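Scyllo-inosose 3-dehydrogenase (Thermotoga maritima, PDB 3IP1) catalyses the NAD(+)-dependent, zinc-requiring oxidation of scyllo-inosose to 3-dehydro-scyllo-inosose, and thus probably serves in myo-inositol degradation. Local coordinates at residues 13-18 / 33-38; 101-106 / 117-122; 111-116 / 171-176. All blocks are in the same frame, centred on the assembly; numbering follows the deposited sequence. Where two conformers were deposited one is given.

Overall arrangement
Contact 1 (13-18 / 33-38) is a surface contact that closes a loop following strand 3-12, and its centre lies about 40 Å from those of the other two. Contacts 2 and 3 have centres about 9 Å apart, fall in the GroES-like domain and touch: the hairpin of strands 111-112 and 117-118 gives its first strand to contact 3 and its second to contact 2. Salt bridges and backbone hydrogen bonds dominate contact 1. Contact 2, partly buried, is mostly apolar and has one backbone hydrogen bond. Contact 3 is the buried one, yet its chemistry is that of arginines, a stacked tryptophan and a water, close to two neighbouring subunits.

Contact 1. Residues 13-18 / 33-38; sequences DPRPEF and GSKVWR
One face of the Phe18 ring carries CG2 of Val36, and the edge of the Arg38 guanidinium carries the carboxylate of Asp13. These groups close the long loop between strand 3-12 and strand 37-38, which pair antiparallel; a type I beta turn from Arg15 to Phe18 brings the phenylalanine back over 33-38. Val36 CG2 sits 3.5 Å from the Phe18 ring centroid, 17° off the ring normal, a CH-pi contact. Phe18 CG lies anti to the backbone N (chi1 173°), which swings the ring over that methyl, while Lys35 CB approaches the ring obliquely. Asp13 OD2 receives NH1 of Arg38 at 2.8 Å in a salt bridge. The oxygen lies near the guanidinium plane, but the nitrogen reaches it from above the carboxylate plane, and the two planes stand 48° apart. Arg38 runs extended from CG to NE, its NE bonding the backbone O of Glu80. Were Arg38 shortened to an alanine, the Asp13 carboxylate would probably lose its close cationic mate, keeping a long, weak ion pair with Lys11, and the Glu80 carbonyl would lose this donor. The guanidinium of Arg15 is instead directed to Asp78 and Glu80, through NH2. Two backbone bonds tie the segments together: Asp13 N to Val36 O at 2.9 Å, and Arg15 N to Lys35 O at the same 2.9 Å. The Lys35 carbonyl O also takes a CA-H...O contact from Pro14 CA. Farther out, Lys35 NZ reaches the anti lone pair of Glu17 OE2 at 3.2 Å.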
# COMPACT_ATOMS: atom_id res chain seq x y z
N ASP A 13 -20.29 -21.39 36.16
CA ASP A 13 -19.79 -22.61 36.81
C ASP A 13 -18.48 -23.06 36.17
O ASP A 13 -18.47 -24.07 35.47
CB ASP A 13 -20.85 -23.72 36.74
CG ASP A 13 -20.56 -24.88 37.69
OD1 ASP A 13 -19.65 -24.77 38.52
OD2 ASP A 13 -21.26 -25.91 37.59
N PRO A 14 -17.38 -22.33 36.42
CA PRO A 14 -16.17 -22.46 35.60
C PRO A 14 -15.41 -23.77 35.76
O PRO A 14 -15.40 -24.35 36.83
CB PRO A 14 -15.29 -21.30 36.06
CG PRO A 14 -16.22 -20.38 36.79
CD PRO A 14 -17.23 -21.26 37.42
N ARG A 15 -14.80 -24.21 34.66
CA ARG A 15 -13.85 -25.31 34.65
C ARG A 15 -12.74 -25.03 35.65
O ARG A 15 -12.43 -23.86 35.93
CB ARG A 15 -13.30 -25.54 33.24
CG ARG A 15 -14.35 -26.10 32.25
CD ARG A 15 -13.66 -26.78 31.09
NE ARG A 15 -14.55 -27.54 30.21
CZ ARG A 15 -14.89 -28.82 30.37
NH1 ARG A 15 -14.47 -29.51 31.41
NH2 ARG A 15 -15.69 -29.40 29.50
N PRO A 16 -12.15 -26.10 36.22
CA PRO A 16 -11.11 -25.97 37.27
C PRO A 16 -9.94 -25.09 36.86
O PRO A 16 -9.44 -24.32 37.67
CB PRO A 16 -10.64 -27.41 37.48
CG PRO A 16 -11.76 -28.25 37.01
CD PRO A 16 -12.41 -27.51 35.88
N GLU A 17 -9.50 -25.21 35.60
CA GLU A 17 -8.39 -24.37 35.09
C GLU A 17 -8.68 -22.86 35.06
O GLU A 17 -7.74 -22.05 35.04
CB GLU A 17 -7.94 -24.84 33.69
CG GLU A 17 -9.03 -24.78 32.59
CD GLU A 17 -9.74 -26.11 32.36
OE1 GLU A 17 -9.80 -26.96 33.29
OE2 GLU A 17 -10.25 -26.31 31.23
N PHE A 18 -9.95 -22.47 35.05
CA PHE A 18 -10.28 -21.07 34.81
C PHE A 18 -9.83 -20.17 35.94
O PHE A 18 -10.06 -20.46 37.11
CB PHE A 18 -11.79 -20.89 34.58
CG PHE A 18 -12.23 -19.45 34.47
CD1 PHE A 18 -12.15 -18.76 33.25
CD2 PHE A 18 -12.73 -18.77 35.59
CE1 PHE A 18 -12.56 -17.45 33.14
CE2 PHE A 18 -13.14 -17.44 35.49
CZ PHE A 18 -13.05 -16.78 34.25
N GLY A 33 -15.95 -17.74 27.28
CA GLY A 33 -17.26 -18.37 27.43
C GLY A 33 -17.25 -19.84 27.81
O GLY A 33 -17.84 -20.24 28.82
N SER A 34 -16.57 -20.65 27.01
CA SER A 34 -16.65 -22.08 27.13
C SER A 34 -15.95 -22.61 28.39
O SER A 34 -16.12 -23.77 28.75
CB SER A 34 -16.10 -22.75 25.88
OG SER A 34 -14.75 -22.38 25.72
N LYS A 35 -15.17 -21.77 29.04
CA LYS A 35 -14.51 -22.13 30.29
C LYS A 35 -15.36 -21.80 31.51
O LYS A 35 -14.97 -22.12 32.64
CB LYS A 35 -13.17 -21.39 30.43
CG LYS A 35 -12.17 -21.66 29.31
CD LYS A 35 -11.77 -23.13 29.28
CE LYS A 35 -10.44 -23.32 28.56
NZ LYS A 35 -10.12 -24.76 28.45
N VAL A 36 -16.51 -21.15 31.29
CA VAL A 36 -17.26 -20.56 32.39
C VAL A 36 -18.75 -20.91 32.41
O VAL A 36 -19.27 -21.40 33.42
CB VAL A 36 -17.11 -19.03 32.36
CG1 VAL A 36 -18.06 -18.35 33.37
CG2 VAL A 36 -15.66 -18.65 32.67
N TRP A 37 -19.43 -20.66 31.30
CA TRP A 37 -20.87 -20.81 31.23
C TRP A 37 -21.30 -22.25 30.97
O TRP A 37 -20.79 -22.93 30.07
CB TRP A 37 -21.47 -19.87 30.17
CG TRP A 37 -21.19 -18.41 30.40
CD1 TRP A 37 -20.36 -17.63 29.66
CD2 TRP A 37 -21.71 -17.56 31.44
NE1 TRP A 37 -20.34 -16.35 30.15
CE2 TRP A 37 -21.16 -16.28 31.25
CE3 TRP A 37 -22.60 -17.76 32.52
CZ2 TRP A 37 -21.47 -15.18 32.09
CZ3 TRP A 37 -22.91 -16.68 33.34
CH2 TRP A 37 -22.35 -15.40 33.12
N ARG A 38 -22.25 -22.70 31.77
CA ARG A 38 -22.70 -24.10 31.75
C ARG A 38 -24.24 -24.18 31.70
O ARG A 38 -24.92 -23.31 32.26
CB ARG A 38 -22.19 -24.76 33.02
CG ARG A 38 -21.99 -26.23 32.93
CD ARG A 38 -21.25 -26.70 34.16
NE ARG A 38 -20.91 -28.10 34.08
CZ ARG A 38 -20.46 -28.81 35.10
NH1 ARG A 38 -20.31 -28.25 36.30
NH2 ARG A 38 -20.16 -30.09 34.93

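Contact 2. Residues 101-106 / 117-122; sequences GVVVEA and KRFEIG
Val103 meets Phe119 and Glu120 with all three of its side-chain carbons. Its CB lies 3.6 Å from the backbone O of Glu120. From there the branches part: CG1, anti to the backbone N (chi1 -176°), stays beside the same carbonyl at 4.0 Å from Glu120 O, whereas CG2, on the side of the backbone N, reaches CD1 of Phe119 at 3.9 Å. The valine and phenylalanine side chains cross at about a right angle, the methyl coming obliquely to the ring. Val125 of strand 124-127 also touches both side chains, and Ala169 adds to the packing on Phe119. The neighbouring methyl, Ala106 CB, packs on the base of that phenylalanine, 3.9 Å from Phe119 CB and close to its carbonyl O. Both segments belong to the GroES-like domain: 101-106 ends strand 98-106, while the segment 117-122 leads from the short strand 117-118 of a small hairpin toward strand 124-127, the antiparallel neighbour of 98-106. Near its end the first strand has a classic beta bulge, where Val104 and Glu105 both face Ile59 of strand 57-66. The segments run roughly antiparallel, and a single backbone bond joins them, Gly122 N to Val103 O at 2.8 Å; it is nearly straight (177° at the hydrogen) and lies in the carbonyl plane. Ile121 CA adds a CA-H...O contact to the same oxygen. The Ile121 side chain lies against the Val104 carbonyl, CG1 3.7 Å from Val104 O. In one of its two modelled conformers, and so less certainly, Arg118 lays one face of its guanidinium over Ala106 O, at an angle too poor for a hydrogen bond.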
# COMPACT_ATOMS: atom_id res chain seq x y z
N GLY A 101 -34.00 -3.32 10.48
CA GLY A 101 -35.27 -2.86 11.00
C GLY A 101 -35.48 -1.40 10.69
O GLY A 101 -34.80 -0.84 9.83
N VAL A 102 -36.44 -0.77 11.36
CA VAL A 102 -36.71 0.64 11.09
C VAL A 102 -36.56 1.46 12.37
O VAL A 102 -36.91 0.99 13.47
CB VAL A 102 -38.10 0.85 10.39
CG1 VAL A 102 -38.21 -0.01 9.14
CG2 VAL A 102 -39.24 0.55 11.32
N VAL A 103 -36.02 2.66 12.23
CA VAL A 103 -35.88 3.56 13.37
C VAL A 103 -37.26 4.00 13.85
O VAL A 103 -38.08 4.47 13.06
CB VAL A 103 -34.98 4.79 13.05
CG1 VAL A 103 -34.78 5.63 14.30
CG2 VAL A 103 -33.60 4.32 12.51
N VAL A 104 -37.53 3.81 15.14
CA VAL A 104 -38.79 4.26 15.73
C VAL A 104 -38.59 5.37 16.74
O VAL A 104 -39.53 6.01 17.15
CB VAL A 104 -39.68 3.12 16.34
CG1 VAL A 104 -40.13 2.15 15.25
CG2 VAL A 104 -38.98 2.42 17.52
N GLU A 105 -37.35 5.59 17.16
CA GLU A 105 -37.04 6.69 18.03
C GLU A 105 -35.54 6.97 17.93
O GLU A 105 -34.74 6.05 17.82
CB GLU A 105 -37.43 6.35 19.46
CG GLU A 105 -37.16 7.48 20.42
CD GLU A 105 -37.88 7.37 21.75
OE1 GLU A 105 -38.05 8.43 22.41
OE2 GLU A 105 -38.27 6.24 22.14
N ALA A 106 -35.17 8.25 17.98
CA ALA A 106 -33.78 8.70 17.95
C ALA A 106 -33.57 9.83 18.96
O ALA A 106 -34.39 10.75 19.04
CB ALA A 106 -33.40 9.17 16.55
N LYS A 117 -27.50 14.20 9.62
CA LYS A 117 -28.55 14.75 10.46
C LYS A 117 -29.14 13.66 11.32
O LYS A 117 -28.93 12.47 11.06
CB LYS A 117 -29.63 15.41 9.61
CG LYS A 117 -29.13 16.68 8.94
CD LYS A 117 -30.04 17.15 7.83
CE LYS A 117 -29.50 18.45 7.25
NZ LYS A 117 -30.43 19.03 6.23
N ARG A 118 -29.86 14.08 12.36
CA ARG A 118 -30.56 13.16 13.25
C ARG A 118 -31.35 12.15 12.42
O ARG A 118 -31.95 12.50 11.38
CB ARG A 118 -31.50 13.93 14.18
CG ARG A 118 -31.55 13.40 15.61
CD ARG A 118 -32.68 14.05 16.44
NE ARG A 118 -33.92 13.28 16.41
CZ ARG A 118 -34.93 13.42 17.26
NH1 ARG A 118 -34.86 14.30 18.25
NH2 ARG A 118 -36.00 12.68 17.13
N PHE A 119 -31.31 10.90 12.86
CA PHE A 119 -32.04 9.83 12.24
C PHE A 119 -33.52 10.17 12.21
O PHE A 119 -34.03 10.69 13.18
CB PHE A 119 -31.86 8.54 13.05
CG PHE A 119 -30.80 7.62 12.51
CD1 PHE A 119 -31.02 6.93 11.32
CD2 PHE A 119 -29.59 7.47 13.17
CE1 PHE A 119 -30.02 6.07 10.80
CE2 PHE A 119 -28.60 6.62 12.66
CZ PHE A 119 -28.82 5.92 11.49
N GLU A 120 -34.19 9.90 11.09
CA GLU A 120 -35.64 10.09 11.01
C GLU A 120 -36.38 8.83 11.41
O GLU A 120 -35.92 7.71 11.13
CB GLU A 120 -36.09 10.46 9.60
CG GLU A 120 -35.72 11.87 9.18
CD GLU A 120 -35.95 12.11 7.71
OE1 GLU A 120 -36.90 11.52 7.13
OE2 GLU A 120 -35.18 12.88 7.12
N ILE A 121 -37.54 9.00 12.03
CA ILE A 121 -38.44 7.87 12.24
C ILE A 121 -38.78 7.28 10.88
O ILE A 121 -39.06 8.01 9.93
CB ILE A 121 -39.70 8.30 13.02
CG1 ILE A 121 -39.32 8.60 14.47
CG2 ILE A 121 -40.79 7.21 12.92
CD1 ILE A 121 -40.48 9.16 15.38
N GLY A 122 -38.73 5.95 10.77
CA GLY A 122 -39.01 5.29 9.50
C GLY A 122 -37.79 4.91 8.69
O GLY A 122 -37.91 4.16 7.73

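Contact 3. Residues 111-116 / 171-176; sequences INRRTN and YAWSLR
In the GroES-like domain, the loop following strand 111-112 packs on strand 172-174 near the interfaces with two neighbouring subunits, and Arg113 lies flat on Trp173 in a cation-pi stack. Arg113 CZ stands 3.8 Å from the centroid of the indole's six-membered ring, 18° off its normal, and the planes are 22° apart. A bend at chi3 (-78°) turns the guanidinium over the ring, with NE 3.3 Å from Trp173 CH2. Arg113 NH1 also donates to Ala172 O at 2.8 Å, meeting it from above the carbonyl plane, and to Lys170 O, so two backbone oxygens fix the rotation of the group. A water over the opposite face of the Arg113 guanidinium accepts from Arg113 N and lies near the carbonyls of Ile111 and Ala172. Trp173 NE1 hydrogen-bonds Glu128 OE2, and Arg137 of the second subunit packs on the indole. Arg308 of the third subunit bonds the carbonyls of Arg113 and Arg114.

Farther along, the Arg114 guanidinium tentatively stacks on one of two modelled conformers of Arg176; Glu123 probably offsets the like charges, its OE2 bridging to Arg114 NE while bonding Ser174 OG and Asn112 ND2. Two side-chain turns shape the backbones: Asn112 OD1 accepts from Arg114 N at 2.9 Å, an Asx turn, and Ser174 OG accepts from Arg176 N at 3.1 Å, an ST turn.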
# COMPACT_ATOMS: atom_id res chain seq x y z
N ILE A 111 -27.07 10.70 15.08
CA ILE A 111 -26.88 11.16 13.69
C ILE A 111 -26.78 10.05 12.66
O ILE A 111 -26.02 9.11 12.82
CB ILE A 111 -25.64 12.10 13.59
CG1 ILE A 111 -25.72 13.24 14.64
CG2 ILE A 111 -25.50 12.64 12.18
CD1 ILE A 111 -26.96 14.16 14.53
N ASN A 112 -27.57 10.16 11.60
CA ASN A 112 -27.50 9.26 10.46
C ASN A 112 -26.39 9.74 9.51
O ASN A 112 -26.46 10.86 9.00
CB ASN A 112 -28.84 9.22 9.73
CG ASN A 112 -28.84 8.26 8.56
OD1 ASN A 112 -27.81 7.71 8.21
ND2 ASN A 112 -30.01 8.04 7.95
N ARG A 113 -25.39 8.89 9.30
CA ARG A 113 -24.29 9.22 8.39
C ARG A 113 -24.73 9.51 6.96
O ARG A 113 -24.11 10.34 6.30
CB ARG A 113 -23.24 8.11 8.36
CG ARG A 113 -22.26 8.17 9.51
CD ARG A 113 -21.38 6.95 9.49
NE ARG A 113 -22.10 5.80 10.04
CZ ARG A 113 -21.83 5.23 11.22
NH1 ARG A 113 -22.57 4.20 11.64
NH2 ARG A 113 -20.84 5.70 11.97
N ARG A 114 -25.80 8.86 6.49
CA ARG A 114 -26.38 9.16 5.17
C ARG A 114 -26.63 10.66 4.96
O ARG A 114 -26.39 11.18 3.87
CB ARG A 114 -27.68 8.39 4.91
CG ARG A 114 -28.25 8.62 3.48
CD ARG A 114 -29.56 7.90 3.19
NE ARG A 114 -30.62 8.22 4.14
CZ ARG A 114 -31.47 9.25 4.04
NH1 ARG A 114 -31.40 10.10 3.03
NH2 ARG A 114 -32.40 9.42 4.96
N THR A 115 -27.10 11.35 5.99
CA THR A 115 -27.53 12.75 5.86
C THR A 115 -26.70 13.70 6.70
O THR A 115 -26.78 14.91 6.51
CB THR A 115 -28.99 12.92 6.30
OG1 THR A 115 -29.14 12.46 7.65
CG2 THR A 115 -29.93 12.14 5.37
N ASN A 116 -25.91 13.17 7.62
CA ASN A 116 -25.28 13.96 8.67
C ASN A 116 -26.30 14.75 9.51
O ASN A 116 -25.99 15.81 10.05
CB ASN A 116 -24.18 14.88 8.12
CG ASN A 116 -23.25 15.38 9.22
OD1 ASN A 116 -22.92 14.64 10.16
ND2 ASN A 116 -22.82 16.62 9.11
N TYR A 171 -23.31 3.03 15.38
CA TYR A 171 -23.24 1.67 14.81
C TYR A 171 -24.22 1.39 13.68
O TYR A 171 -24.10 0.37 13.00
CB TYR A 171 -23.40 0.58 15.89
CG TYR A 171 -22.51 0.79 17.07
CD1 TYR A 171 -21.12 0.83 16.93
CD2 TYR A 171 -23.05 0.96 18.35
CE1 TYR A 171 -20.29 1.04 18.02
CE2 TYR A 171 -22.22 1.18 19.46
CZ TYR A 171 -20.84 1.20 19.28
OH TYR A 171 -19.98 1.41 20.35
N ALA A 172 -25.19 2.28 13.48
CA ALA A 172 -26.24 2.04 12.47
C ALA A 172 -25.87 2.61 11.08
O ALA A 172 -25.22 3.65 11.01
CB ALA A 172 -27.59 2.60 12.95
N TRP A 173 -26.29 1.91 10.03
CA TRP A 173 -26.04 2.30 8.64
C TRP A 173 -27.34 2.25 7.84
O TRP A 173 -28.12 1.30 7.95
CB TRP A 173 -25.02 1.34 7.99
CG TRP A 173 -23.64 1.48 8.56
CD1 TRP A 173 -23.07 0.73 9.56
CD2 TRP A 173 -22.65 2.45 8.18
NE1 TRP A 173 -21.79 1.17 9.81
CE2 TRP A 173 -21.51 2.22 8.98
CE3 TRP A 173 -22.62 3.49 7.24
CZ2 TRP A 173 -20.34 2.98 8.86
CZ3 TRP A 173 -21.46 4.26 7.13
CH2 TRP A 173 -20.34 3.99 7.93
N SER A 174 -27.56 3.25 7.02
CA SER A 174 -28.83 3.35 6.29
C SER A 174 -28.96 2.27 5.22
O SER A 174 -28.00 1.99 4.52
CB SER A 174 -28.95 4.71 5.62
OG SER A 174 -30.15 4.75 4.88
N LEU A 175 -30.16 1.70 5.09
CA LEU A 175 -30.46 0.83 3.95
C LEU A 175 -31.28 1.50 2.83
O LEU A 175 -31.89 0.79 2.02
CB LEU A 175 -31.17 -0.44 4.43
CG LEU A 175 -30.47 -1.37 5.43
CD1 LEU A 175 -31.45 -2.46 5.87
CD2 LEU A 175 -29.14 -1.98 4.90
N ARG A 176 -31.31 2.83 2.78
CA ARG A 176 -32.08 3.59 1.76
C ARG A 176 -31.79 3.14 0.33
O ARG A 176 -32.68 3.01 -0.51
CB ARG A 176 -31.77 5.09 1.85
CG ARG A 176 -32.54 5.84 2.91
CD ARG A 176 -33.76 6.54 2.32
NE ARG A 176 -33.41 7.38 1.17
CZ ARG A 176 -34.26 8.23 0.61
NH1 ARG A 176 -33.89 8.95 -0.44
NH2 ARG A 176 -35.48 8.36 1.10
O HOH W 1 -24.99 6.68 11.50